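PDB 5KCI: uncharacterized protein YPL067C from Saccharomyces cerevisiae, which is of unknown function but has been linked to the histidine-triad proteins and to amyloid toxicity, and may bind phosphate-like groups. Local coordinates for residues Glu30-Lys35 against Pro156-Val161; Asp42-His47 against Asn92-Asn97; Tyr59-Leu64 against Ala162-Ala167. All coordinates share one frame; numbering follows the deposited sequence.

Contact 1 (Glu30-Lys35 against Pro156-Val161); sequences ELARLK and PELQSV. With SO4 (sulfate ion), chain D.
Apolar contact carries this meeting of two loops, and on the 156-161 side it falls to L158 alone, which meets A32 and L31. Its isobutyl group reaches across to A32 with both methyls: CD2 of L158 lies 3.9 Å from CB of A32, while CD1 of L158 rests on the backbone, 3.8 Å from N of A32. The same CD1 is 4.1 Å from CB of L31. With CG anti to the carbonyl carbon (chi1 -60°), the L158 fork is laid along A32, one methyl on its backbone and the other on its CB. L31 turns the rest of its side chain inward, onto Y155 and F152, which places the contact at the border of the core.

Backbone hydrogen bonds shape the partner surface. The single 3-10 turn is closed by R33 N to E30 O at 3.1 Å and L34 N to L31 O at 3.0 Å. This turn joins helix 19-28 to helix 38-51, and the opposing loop joins strand 149-152 to strand 165-172.

Ion binding occupies the far end of 156-161. S160 N donates to sulfate O1 at 2.7 Å, with a nearly straight N-H...O angle of 164°; H166, H168 and N154 supply further hydrogen bonds to the same ion.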
loop_
_atom_site.group_PDB
_atom_site.type_symbol
_atom_site.label_atom_id
_atom_site.label_comp_id
_atom_site.label_asym_id
_atom_site.label_seq_id
_atom_site.Cartn_x
_atom_site.Cartn_y
_atom_site.Cartn_z
ATOM N N GLU A 30 -13.680 -6.403 6.987
ATOM C CA GLU A 30 -13.838 -5.630 8.224
ATOM C C GLU A 30 -12.580 -4.802 8.491
ATOM O O GLU A 30 -11.925 -4.897 9.545
ATOM C CB GLU A 30 -14.167 -6.564 9.388
ATOM C CG GLU A 30 -15.485 -7.285 9.204
ATOM C CD GLU A 30 -15.749 -8.338 10.260
ATOM O OE1 GLU A 30 -14.975 -8.414 11.240
ATOM O OE2 GLU A 30 -16.729 -9.096 10.095
ATOM N N LEU A 31 -12.255 -3.966 7.501
ATOM C CA LEU A 31 -10.976 -3.264 7.496
ATOM C C LEU A 31 -10.841 -2.255 8.630
ATOM O O LEU A 31 -9.714 -1.936 9.026
ATOM C CB LEU A 31 -10.775 -2.548 6.160
ATOM C CG LEU A 31 -10.753 -3.364 4.882
ATOM C CD1 LEU A 31 -10.478 -2.455 3.683
ATOM C CD2 LEU A 31 -9.724 -4.494 4.931
ATOM N N ALA A 32 -11.949 -1.750 9.174
ATOM C CA ALA A 32 -11.839 -0.769 10.250
ATOM C C ALA A 32 -11.163 -1.375 11.470
ATOM O O ALA A 32 -10.531 -0.656 12.254
ATOM C CB ALA A 32 -13.213 -0.235 10.632
ATOM N N ARG A 33 -11.299 -2.689 11.643
ATOM C CA ARG A 33 -10.631 -3.433 12.726
ATOM C C ARG A 33 -9.113 -3.367 12.661
ATOM O O ARG A 33 -8.445 -3.737 13.647
ATOM C CB ARG A 33 -11.040 -4.897 12.679
ATOM C CG ARG A 33 -12.408 -5.219 13.221
ATOM C CD ARG A 33 -12.697 -6.705 13.047
ATOM N NE ARG A 33 -13.674 -7.225 14.004
ATOM C CZ ARG A 33 -13.372 -7.909 15.109
ATOM N NH1 ARG A 33 -12.111 -8.172 15.431
ATOM N NH2 ARG A 33 -14.345 -8.337 15.901
ATOM N N LEU A 34 -8.538 -3.016 11.510
ATOM C CA LEU A 34 -7.082 -2.902 11.393
ATOM C C LEU A 34 -6.738 -1.517 11.910
ATOM O O LEU A 34 -6.883 -0.519 11.200
ATOM C CB LEU A 34 -6.606 -3.103 9.959
ATOM C CG LEU A 34 -6.975 -4.413 9.263
ATOM C CD1 LEU A 34 -6.589 -4.383 7.781
ATOM C CD2 LEU A 34 -6.327 -5.615 9.974
ATOM N N LYS A 35 -6.349 -1.451 13.173
ATOM C CA LYS A 35 -6.174 -0.193 13.874
ATOM C C LYS A 35 -4.716 -0.035 14.281
ATOM O O LYS A 35 -3.947 -1.005 14.323
ATOM C CB LYS A 35 -7.082 -0.114 15.110
ATOM C CG LYS A 35 -7.963 1.132 15.147
ATOM C CD LYS A 35 -7.167 2.402 15.473
ATOM C CE LYS A 35 -7.084 3.403 14.303
ATOM N NZ LYS A 35 -6.607 2.871 12.984
ATOM N N PRO A 156 -13.968 4.541 1.570
ATOM C CA PRO A 156 -14.111 5.998 1.698
ATOM C C PRO A 156 -14.289 6.501 3.121
ATOM O O PRO A 156 -13.706 7.535 3.478
ATOM C CB PRO A 156 -15.346 6.290 0.836
ATOM C CG PRO A 156 -15.266 5.254 -0.269
ATOM C CD PRO A 156 -14.732 3.988 0.442
ATOM N N GLU A 157 -15.074 5.820 3.960
ATOM C CA GLU A 157 -15.296 6.348 5.300
ATOM C C GLU A 157 -14.079 6.170 6.203
ATOM O O GLU A 157 -14.093 6.681 7.328
ATOM C CB GLU A 157 -16.519 5.694 5.966
ATOM C CG GLU A 157 -16.376 4.195 6.249
ATOM C CD GLU A 157 -16.617 3.303 5.059
ATOM O OE1 GLU A 157 -16.917 3.817 3.953
ATOM O OE2 GLU A 157 -16.519 2.066 5.239
ATOM N N LEU A 158 -13.039 5.487 5.732
ATOM C CA LEU A 158 -11.833 5.233 6.515
ATOM C C LEU A 158 -10.585 5.914 5.976
ATOM O O LEU A 158 -9.572 5.929 6.675
ATOM C CB LEU A 158 -11.534 3.728 6.573
ATOM C CG LEU A 158 -12.530 2.754 7.183
ATOM C CD1 LEU A 158 -11.990 1.312 6.987
ATOM C CD2 LEU A 158 -12.778 3.094 8.653
ATOM N N GLN A 159 -10.603 6.442 4.758
ATOM C CA GLN A 159 -9.370 6.799 4.076
ATOM C C GLN A 159 -9.060 8.278 4.258
ATOM O O GLN A 159 -9.922 9.086 4.607
ATOM C CB GLN A 159 -9.454 6.467 2.580
ATOM C CG GLN A 159 -10.461 7.327 1.837
ATOM C CD GLN A 159 -10.465 7.115 0.329
ATOM O OE1 GLN A 159 -9.513 6.578 -0.260
ATOM N NE2 GLN A 159 -11.556 7.550 -0.309
ATOM N N SER A 160 -7.807 8.624 4.010
ATOM C CA SER A 160 -7.419 9.999 3.750
ATOM C C SER A 160 -6.820 10.064 2.356
ATOM O O SER A 160 -6.623 9.042 1.697
ATOM C CB SER A 160 -6.434 10.496 4.808
ATOM O OG SER A 160 -7.063 10.479 6.069
ATOM N N VAL A 161 -6.600 11.281 1.877
ATOM C CA VAL A 161 -5.985 11.470 0.576
ATOM C C VAL A 161 -6.817 10.730 -0.457
ATOM O O VAL A 161 -6.298 9.873 -1.181
ATOM C CB VAL A 161 -4.538 10.958 0.573
ATOM C CG1 VAL A 161 -3.809 11.382 -0.693
ATOM C CG2 VAL A 161 -3.800 11.449 1.841
HETATM S S SO4 D . -5.587 5.685 4.376
HETATM O O1 SO4 D . -5.676 6.986 3.673
HETATM O O2 SO4 D . -5.812 4.539 3.513
HETATM O O3 SO4 D . -4.240 5.539 4.970
HETATM O O4 SO4 D . -6.574 5.651 5.449
#

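Contact 2 (Asp42-His47 against Asn92-Asn97); sequences DKYHEH and NDFPYN
F94 is pressed against helix 38-51 and has far more surface buried here than any other residue, about 110 of the 190 Å² summed over both sides. Its CG is anti to the carbonyl carbon (chi1 -59°), which sends the ring from the 92-97 loop onto the helix between Y44 and H47. One face of the ring looks at the start of Y44: CD1 of F94 is 3.8 Å from N of Y44, and Y44 CA lies over that face.

Y44 meets F94 with its edge. CD2 of Y44 is 3.9 Å from CB of F94, and CG of F94 lies in the plane of the tyrosine ring. Planes inclined at 68° with centroids 5.8 Å apart identify an offset edge-to-face pair. The tyrosine ring also makes a cation-pi contact with R36, whose NE is hydrogen-bonded to F94 O, so one arginine serves both partners.

H47, one helical turn after Y44, closes on the outer rim of the phenylalanine. CB of H47 is 3.5 Å from CZ of F94, and CE2 of F94 stands over one face of the imidazole, 3.6 Å from CG of H47. Here the planes are inclined at only 36°, too oblique for either a stack or a T-shaped pair. K43 adds a looser touch, its CB 4.1 Å from CE1 of F94.

The backbone of the loop is turned just before F94, whose N donates to OD1 of N92 at 2.8 Å. That bond, from the amide two residues on, defines an Asx turn, and the arrangement as a whole is an aromatic cluster of Y44, H47 and F94 joining the loop between strands 87-91 and 102-109 to helix 38-51.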
loop_
_atom_site.group_PDB
_atom_site.type_symbol
_atom_site.label_atom_id
_atom_site.label_comp_id
_atom_site.label_asym_id
_atom_site.label_seq_id
_atom_site.Cartn_x
_atom_site.Cartn_y
_atom_site.Cartn_z
ATOM N N ASP A 42 -1.275 7.985 19.044
ATOM C CA ASP A 42 -0.813 9.268 19.578
ATOM C C ASP A 42 0.089 9.998 18.579
ATOM O O ASP A 42 -0.086 11.201 18.317
ATOM C CB ASP A 42 -0.076 9.045 20.905
ATOM C CG ASP A 42 -1.020 8.756 22.063
ATOM O OD1 ASP A 42 -2.193 9.185 21.999
ATOM O OD2 ASP A 42 -0.587 8.112 23.049
ATOM N N LYS A 43 1.068 9.285 18.010
ATOM C CA LYS A 43 1.984 9.923 17.061
ATOM C C LYS A 43 1.237 10.379 15.809
ATOM O O LYS A 43 1.350 11.537 15.373
ATOM C CB LYS A 43 3.116 8.952 16.704
ATOM C CG LYS A 43 3.766 8.282 17.926
ATOM C CD LYS A 43 3.884 9.223 19.141
ATOM C CE LYS A 43 4.711 10.470 18.859
ATOM N NZ LYS A 43 4.501 11.513 19.895
ATOM N N TYR A 44 0.429 9.492 15.241
ATOM C CA TYR A 44 -0.423 9.882 14.133
ATOM C C TYR A 44 -1.234 11.125 14.470
ATOM O O TYR A 44 -1.433 11.990 13.610
ATOM C CB TYR A 44 -1.349 8.738 13.774
ATOM C CG TYR A 44 -2.134 8.965 12.517
ATOM C CD1 TYR A 44 -3.509 9.128 12.559
ATOM C CD2 TYR A 44 -1.504 8.989 11.279
ATOM C CE1 TYR A 44 -4.247 9.314 11.385
ATOM C CE2 TYR A 44 -2.233 9.177 10.098
ATOM C CZ TYR A 44 -3.601 9.325 10.161
ATOM O OH TYR A 44 -4.323 9.519 9.002
ATOM N N HIS A 45 -1.714 11.233 15.714
ATOM C CA HIS A 45 -2.479 12.417 16.107
ATOM C C HIS A 45 -1.630 13.685 16.023
ATOM O O HIS A 45 -2.117 14.738 15.574
ATOM C CB HIS A 45 -3.047 12.243 17.517
ATOM C CG HIS A 45 -4.214 13.137 17.813
ATOM N ND1 HIS A 45 -4.232 14.017 18.873
ATOM C CD2 HIS A 45 -5.404 13.285 17.184
ATOM C CE1 HIS A 45 -5.381 14.668 18.887
ATOM N NE2 HIS A 45 -6.110 14.242 17.871
ATOM N N GLU A 46 -0.358 13.615 16.451
ATOM C CA GLU A 46 0.497 14.804 16.368
ATOM C C GLU A 46 0.838 15.171 14.918
ATOM O O GLU A 46 0.916 16.363 14.580
ATOM C CB GLU A 46 1.767 14.605 17.199
ATOM C CG GLU A 46 2.840 13.748 16.566
ATOM C CD GLU A 46 3.996 13.407 17.509
ATOM O OE1 GLU A 46 3.853 13.607 18.731
ATOM O OE2 GLU A 46 5.043 12.909 17.027
ATOM N N HIS A 47 1.058 14.171 14.050
ATOM C CA HIS A 47 1.289 14.445 12.629
ATOM C C HIS A 47 0.060 15.076 11.998
ATOM O O HIS A 47 0.169 15.945 11.115
ATOM C CB HIS A 47 1.659 13.139 11.922
ATOM C CG HIS A 47 1.567 13.172 10.417
ATOM N ND1 HIS A 47 2.573 13.684 9.627
ATOM C CD2 HIS A 47 0.648 12.660 9.564
ATOM C CE1 HIS A 47 2.261 13.524 8.356
ATOM N NE2 HIS A 47 1.102 12.892 8.286
ATOM N N ASN A 92 4.997 2.891 5.283
ATOM C CA ASN A 92 4.012 3.654 6.046
ATOM C C ASN A 92 4.698 4.256 7.266
ATOM O O ASN A 92 5.291 3.532 8.074
ATOM C CB ASN A 92 2.826 2.786 6.474
ATOM C CG ASN A 92 1.640 3.621 6.984
ATOM O OD1 ASN A 92 1.826 4.652 7.638
ATOM N ND2 ASN A 92 0.425 3.173 6.692
ATOM N N ASP A 93 4.615 5.587 7.408
ATOM C CA ASP A 93 5.255 6.247 8.545
ATOM C C ASP A 93 4.560 5.937 9.866
ATOM O O ASP A 93 5.186 6.048 10.929
ATOM C CB ASP A 93 5.279 7.773 8.340
ATOM C CG ASP A 93 6.342 8.214 7.349
ATOM O OD1 ASP A 93 7.416 7.580 7.302
ATOM O OD2 ASP A 93 6.095 9.201 6.615
ATOM N N PHE A 94 3.285 5.573 9.822
ATOM C CA PHE A 94 2.467 5.374 11.010
ATOM C C PHE A 94 1.755 4.045 10.862
ATOM O O PHE A 94 0.531 3.974 10.741
ATOM C CB PHE A 94 1.507 6.550 11.200
ATOM C CG PHE A 94 2.226 7.868 11.343
ATOM C CD1 PHE A 94 2.792 8.242 12.555
ATOM C CD2 PHE A 94 2.380 8.705 10.256
ATOM C CE1 PHE A 94 3.467 9.440 12.684
ATOM C CE2 PHE A 94 3.063 9.908 10.376
ATOM C CZ PHE A 94 3.599 10.275 11.587
ATOM N N PRO A 95 2.513 2.949 10.891
ATOM C CA PRO A 95 1.927 1.650 10.558
ATOM C C PRO A 95 0.842 1.247 11.540
ATOM O O PRO A 95 0.839 1.657 12.706
ATOM C CB PRO A 95 3.107 0.679 10.642
ATOM C CG PRO A 95 4.322 1.466 10.982
ATOM C CD PRO A 95 3.931 2.877 11.275
ATOM N N TYR A 96 -0.011 0.329 11.080
ATOM C CA TYR A 96 -1.018 -0.254 11.946
ATOM C C TYR A 96 -0.387 -1.303 12.864
ATOM O O TYR A 96 0.781 -1.668 12.723
ATOM C CB TYR A 96 -2.129 -0.889 11.138
ATOM C CG TYR A 96 -2.928 0.084 10.252
ATOM C CD1 TYR A 96 -2.699 1.448 10.298
ATOM C CD2 TYR A 96 -3.887 -0.400 9.382
ATOM C CE1 TYR A 96 -3.462 2.332 9.458
ATOM C CE2 TYR A 96 -4.619 0.451 8.555
ATOM C CZ TYR A 96 -4.409 1.800 8.611
ATOM O OH TYR A 96 -5.161 2.610 7.785
ATOM N N ASN A 97 -1.199 -1.826 13.776
ATOM C CA ASN A 97 -0.686 -2.628 14.893
ATOM C C ASN A 97 -0.735 -4.091 14.503
ATOM O O ASN A 97 -1.744 -4.776 14.677
ATOM C CB ASN A 97 -1.495 -2.373 16.151
ATOM C CG ASN A 97 -0.879 -3.023 17.369
ATOM O OD1 ASN A 97 0.315 -3.314 17.393
ATOM N ND2 ASN A 97 -1.691 -3.232 18.393
#

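Contact 3 (Tyr59-Leu64 against Ala162-Ala167); sequences YVLQKL and ARIFHA. With SO4 (sulfate ion), chain D.
Helix 56-64 packs, through V60 and L61, on I164 at the approach to strand 165-172, the strand that brings H166 and H168 to the bound sulfate. The alternating H-x-H pattern is reminiscent of the histidine-triad motif, and the sulfate, probably taken up from the crystallisation liquor, may mark a phosphate-like site.

The packing rests on one methyl group. CD1 of I164 inserts between two neighbouring helix side chains, 3.7 Å from CB of V60 and also 3.7 Å from CG of L61. CG1 of V60 and CD2 of L61 extend the contact on their respective residues. I164 reaches the helix because its CG1 is anti to the carbonyl carbon (chi1 -45°) and the chain is extended beyond it. W108, from strand 102-109, also touches the isoleucine, joining helix and sheet around it.

The same residue uses its backbone to position the histidine. ND1 of H166 donates to O of I164 at 2.9 Å, and that oxygen lies only 2° out of the imidazole plane, so the bond fixes the rotation of the ring and directs its other nitrogen at the ion. An alanine in place of H166 would remove both ring nitrogens, and is likely to leave the I164 carbonyl without this donor and the sulfate with one grip fewer. NE2 of H166 donates to sulfate O1 at 2.7 Å, with an N-H...O angle of 164°.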
loop_
_atom_site.group_PDB
_atom_site.type_symbol
_atom_site.label_atom_id
_atom_site.label_comp_id
_atom_site.label_asym_id
_atom_site.label_seq_id
_atom_site.Cartn_x
_atom_site.Cartn_y
_atom_site.Cartn_z
ATOM N N TYR A 59 -0.398 17.699 -1.448
ATOM C CA TYR A 59 0.910 17.477 -0.851
ATOM C C TYR A 59 1.524 16.214 -1.415
ATOM O O TYR A 59 2.647 16.228 -1.916
ATOM C CB TYR A 59 0.790 17.356 0.661
ATOM C CG TYR A 59 2.141 17.101 1.325
ATOM C CD1 TYR A 59 3.016 18.146 1.568
ATOM C CD2 TYR A 59 2.531 15.822 1.680
ATOM C CE1 TYR A 59 4.252 17.929 2.164
ATOM C CE2 TYR A 59 3.763 15.592 2.286
ATOM C CZ TYR A 59 4.611 16.646 2.518
ATOM O OH TYR A 59 5.834 16.420 3.103
ATOM N N VAL A 60 0.756 15.125 -1.401
ATOM C CA VAL A 60 1.272 13.846 -1.874
ATOM C C VAL A 60 1.628 13.938 -3.347
ATOM O O VAL A 60 2.710 13.509 -3.768
ATOM C CB VAL A 60 0.254 12.729 -1.602
ATOM C CG1 VAL A 60 0.712 11.430 -2.227
ATOM C CG2 VAL A 60 0.085 12.560 -0.091
ATOM N N LEU A 61 0.730 14.519 -4.151
ATOM C CA LEU A 61 1.035 14.700 -5.566
ATOM C C LEU A 61 2.371 15.386 -5.728
ATOM O O LEU A 61 3.195 14.975 -6.553
ATOM C CB LEU A 61 -0.042 15.536 -6.262
ATOM C CG LEU A 61 -1.363 14.847 -6.509
ATOM C CD1 LEU A 61 -2.396 15.911 -6.902
ATOM C CD2 LEU A 61 -1.241 13.759 -7.578
ATOM N N GLN A 62 2.589 16.450 -4.944
ATOM C CA GLN A 62 3.827 17.213 -5.032
ATOM C C GLN A 62 5.020 16.337 -4.692
ATOM O O GLN A 62 6.035 16.364 -5.391
ATOM C CB GLN A 62 3.782 18.414 -4.087
ATOM C CG GLN A 62 2.740 19.484 -4.443
ATOM C CD GLN A 62 3.237 20.462 -5.485
ATOM O OE1 GLN A 62 4.430 20.753 -5.557
ATOM N NE2 GLN A 62 2.321 20.980 -6.302
ATOM N N LYS A 63 4.922 15.585 -3.595
ATOM C CA LYS A 63 6.041 14.762 -3.132
ATOM C C LYS A 63 6.359 13.637 -4.099
ATOM O O LYS A 63 7.526 13.249 -4.229
ATOM C CB LYS A 63 5.739 14.160 -1.763
ATOM C CG LYS A 63 5.593 15.145 -0.612
ATOM C CD LYS A 63 6.769 16.110 -0.473
ATOM C CE LYS A 63 8.079 15.410 -0.150
ATOM N NZ LYS A 63 9.217 16.369 -0.223
ATOM N N LEU A 64 5.347 13.075 -4.754
ATOM C CA LEU A 64 5.574 11.954 -5.652
ATOM C C LEU A 64 6.023 12.415 -7.026
ATOM O O LEU A 64 6.415 11.577 -7.841
ATOM C CB LEU A 64 4.306 11.111 -5.781
ATOM C CG LEU A 64 3.902 10.319 -4.536
ATOM C CD1 LEU A 64 2.649 9.505 -4.752
ATOM C CD2 LEU A 64 5.024 9.395 -4.092
ATOM N N ALA A 162 -8.108 11.049 -0.537
ATOM C CA ALA A 162 -9.002 10.225 -1.343
ATOM C C ALA A 162 -8.865 10.455 -2.839
ATOM O O ALA A 162 -9.423 9.673 -3.614
ATOM C CB ALA A 162 -10.443 10.458 -0.912
ATOM N N ARG A 163 -8.141 11.484 -3.268
ATOM C CA ARG A 163 -8.005 11.767 -4.686
ATOM C C ARG A 163 -6.842 11.023 -5.312
ATOM O O ARG A 163 -6.677 11.071 -6.529
ATOM C CB ARG A 163 -7.857 13.282 -4.932
ATOM C CG ARG A 163 -9.134 14.104 -4.677
ATOM C CD ARG A 163 -8.906 15.614 -4.815
ATOM N NE ARG A 163 -9.262 16.125 -6.140
ATOM C CZ ARG A 163 -10.413 16.724 -6.446
ATOM N NH1 ARG A 163 -11.359 16.909 -5.530
ATOM N NH2 ARG A 163 -10.624 17.145 -7.684
ATOM N N ILE A 164 -6.046 10.283 -4.525
ATOM C CA ILE A 164 -4.950 9.518 -5.077
ATOM C C ILE A 164 -5.109 8.085 -4.591
ATOM O O ILE A 164 -5.142 7.835 -3.379
ATOM C CB ILE A 164 -3.568 10.057 -4.659
ATOM C CG1 ILE A 164 -3.512 11.578 -4.796
ATOM C CG2 ILE A 164 -2.461 9.357 -5.485
ATOM C CD1 ILE A 164 -2.357 12.219 -4.154
ATOM N N PHE A 165 -5.149 7.150 -5.519
ATOM C CA PHE A 165 -5.281 5.757 -5.120
ATOM C C PHE A 165 -4.071 5.310 -4.307
ATOM O O PHE A 165 -2.923 5.557 -4.687
ATOM C CB PHE A 165 -5.423 4.866 -6.341
ATOM C CG PHE A 165 -5.521 3.401 -5.996
ATOM C CD1 PHE A 165 -6.758 2.802 -5.801
ATOM C CD2 PHE A 165 -4.385 2.644 -5.837
ATOM C CE1 PHE A 165 -6.838 1.452 -5.456
ATOM C CE2 PHE A 165 -4.476 1.296 -5.496
ATOM C CZ PHE A 165 -5.719 0.712 -5.322
ATOM N N HIS A 166 -4.329 4.661 -3.181
ATOM C CA HIS A 166 -3.263 3.989 -2.459
ATOM C C HIS A 166 -3.797 2.722 -1.821
ATOM O O HIS A 166 -4.932 2.689 -1.323
ATOM C CB HIS A 166 -2.624 4.866 -1.385
ATOM C CG HIS A 166 -3.602 5.541 -0.475
ATOM N ND1 HIS A 166 -4.445 6.543 -0.903
ATOM C CD2 HIS A 166 -3.842 5.390 0.851
ATOM C CE1 HIS A 166 -5.190 6.955 0.109
ATOM N NE2 HIS A 166 -4.837 6.272 1.187
ATOM N N ALA A 167 -2.966 1.682 -1.894
ATOM C CA ALA A 167 -3.228 0.388 -1.304
ATOM C C ALA A 167 -2.233 0.156 -0.181
ATOM O O ALA A 167 -1.068 0.552 -0.268
ATOM C CB ALA A 167 -3.111 -0.749 -2.337
HETATM S S SO4 D . -5.587 5.685 4.376
HETATM O O1 SO4 D . -5.676 6.986 3.673
HETATM O O2 SO4 D . -5.812 4.539 3.513
HETATM O O3 SO4 D . -4.240 5.539 4.970
HETATM O O4 SO4 D . -6.574 5.651 5.449
#

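Overall arrangement
From the N terminus, the loop after helix 19-28 opens contact 1, whose closure at 156-161 comes 121 residues later. Contact 2 lies entirely within that span, starting on helix 38-51 and closing at the loop after strand 87-91. Contact 3 starts between the two segments of contact 2, on helix 56-64, and closes at 162-167, just past contact 1, so it crosses both. Contacts 1 and 2 are joined by a probable hydrogen bond, N97 N to K35 O at 2.9 Å; contacts 1 and 3 share the sulfate. Contacts 2 and 3 stay about 7 Å apart at their nearest atoms. Together they tie consecutive N-terminal elements to the loops of the antiparallel sheet.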